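PDB 1RQB: transcarboxylase 5S subunit from Propionibacterium freudenreichii subsp. shermanii, which transfers a carboxyl group from the biotin of the 1.3S subunit to pyruvate, forming oxaloacetate, and binds one cobalt ion per 5S subunit. Local coordinates for residues A[237-240]-A[241-244]. Sequence-based numbering, arbitrary orientation.
Sequences SLMK and AIEA
Lys-240 and Glu-243, three residues apart on one helix, form an i to i+3 salt bridge: NZ of Lys-240 lies 2.8 Å from OE1 of Glu-243, on that oxygen's syn lone pair. The bend at chi2 (-62°) brings CD of Lys-240 to 3.0 Å from the same OE1, and the extended remainder of the chain carries NZ to the carboxylate. Both charges are buried, and each has a second mate across the dimer interface: Lys-240 NZ pairs with Glu-243 OE2 of the second subunit, while Glu-243 OE2 receives Lys-240 of that subunit. A glutamine in place of Glu-243 would probably leave the buried ammonium groups of Lys-240 in both subunits short of compensating negative charge.

Backbone bonds from Ala-241, Ile-242, Glu-243 and Ala-244 N to the carbonyls four residues earlier continue the winding of helix 234-243. The helix lies in the beta-alpha-beta crossover from strand 223-225 to strand 248-251 of the TIM barrel, whose cobalt lies about 12 Å from the side chain of Leu-238.

Apolar contacts centre on selenomethionine Met-239. Its flexible chain, bent at both chi2 (69°) and chi3 (-104°), brings CE to 3.9 Å from CG2 of Ile-242 and 3.8 Å from CG of Glu-243, crossing both side chains nearly at right angles. Branched Ile-242 packs with Met-239 on Tyr-277 of strand 277-278, whereas on the face toward the barrel Leu-238 and the small methyl of Ala-241 lie against Leu-225 of strand 223-225.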
loop_
_atom_site.group_PDB
_atom_site.type_symbol
_atom_site.label_atom_id
_atom_site.label_comp_id
_atom_site.label_asym_id
_atom_site.label_seq_id
_atom_site.Cartn_x
_atom_site.Cartn_y
_atom_site.Cartn_z
ATOM N N SER A 237 8.088 -6.969 -5.986
ATOM C CA SER A 237 8.299 -8.356 -6.426
ATOM C C SER A 237 7.631 -8.558 -7.787
ATOM O O SER A 237 8.173 -9.245 -8.651
ATOM C CB SER A 237 7.733 -9.347 -5.396
ATOM O OG SER A 237 8.400 -9.184 -4.146
ATOM N N LEU A 238 6.445 -7.980 -7.982
ATOM C CA LEU A 238 5.762 -8.086 -9.281
ATOM C C LEU A 238 6.641 -7.470 -10.373
ATOM O O LEU A 238 6.775 -8.025 -11.462
ATOM C CB LEU A 238 4.421 -7.351 -9.255
ATOM C CG LEU A 238 3.167 -8.179 -8.974
ATOM C CD1 LEU A 238 3.310 -8.933 -7.691
ATOM C CD2 LEU A 238 1.948 -7.267 -8.938
HETATM N N MSE A 239 7.236 -6.315 -10.091
HETATM C CA MSE A 239 8.098 -5.660 -11.088
HETATM C C MSE A 239 9.285 -6.571 -11.412
HETATM O O MSE A 239 9.639 -6.744 -12.577
HETATM C CB MSE A 239 8.620 -4.315 -10.567
HETATM C CG MSE A 239 9.541 -3.584 -11.552
HETATM SE SE MSE A 239 8.589 -2.914 -13.149
HETATM C CE MSE A 239 9.150 -4.220 -14.420
ATOM N N LYS A 240 9.912 -7.149 -10.388
ATOM C CA LYS A 240 11.045 -8.063 -10.604
ATOM C C LYS A 240 10.588 -9.327 -11.337
ATOM O O LYS A 240 11.334 -9.887 -12.140
ATOM C CB LYS A 240 11.706 -8.442 -9.262
ATOM C CG LYS A 240 12.539 -7.310 -8.693
ATOM C CD LYS A 240 13.646 -6.997 -9.672
ATOM C CE LYS A 240 14.488 -5.820 -9.247
ATOM N NZ LYS A 240 15.410 -5.449 -10.358
ATOM N N ALA A 241 9.367 -9.779 -11.062
ATOM C CA ALA A 241 8.859 -10.982 -11.737
ATOM C C ALA A 241 8.661 -10.672 -13.222
ATOM O O ALA A 241 8.907 -11.514 -14.084
ATOM C CB ALA A 241 7.535 -11.439 -11.103
ATOM N N ILE A 242 8.228 -9.456 -13.520
ATOM C CA ILE A 242 8.031 -9.045 -14.917
ATOM C C ILE A 242 9.397 -8.967 -15.603
ATOM O O ILE A 242 9.551 -9.378 -16.752
ATOM C CB ILE A 242 7.283 -7.690 -14.982
ATOM C CG1 ILE A 242 5.819 -7.915 -14.572
ATOM C CG2 ILE A 242 7.384 -7.076 -16.401
ATOM C CD1 ILE A 242 5.043 -6.634 -14.303
ATOM N N GLU A 243 10.407 -8.467 -14.902
ATOM C CA GLU A 243 11.747 -8.419 -15.504
ATOM C C GLU A 243 12.251 -9.842 -15.760
ATOM O O GLU A 243 12.996 -10.079 -16.708
ATOM C CB GLU A 243 12.730 -7.648 -14.598
ATOM C CG GLU A 243 12.367 -6.157 -14.453
ATOM C CD GLU A 243 13.276 -5.379 -13.488
ATOM O OE1 GLU A 243 13.822 -5.989 -12.540
ATOM O OE2 GLU A 243 13.426 -4.143 -13.675
ATOM N N ALA A 244 11.827 -10.798 -14.935
ATOM C CA ALA A 244 12.281 -12.186 -15.097
ATOM C C ALA A 244 11.468 -12.913 -16.170
ATOM O O ALA A 244 11.792 -14.042 -16.533
ATOM C CB ALA A 244 12.197 -12.932 -13.774
#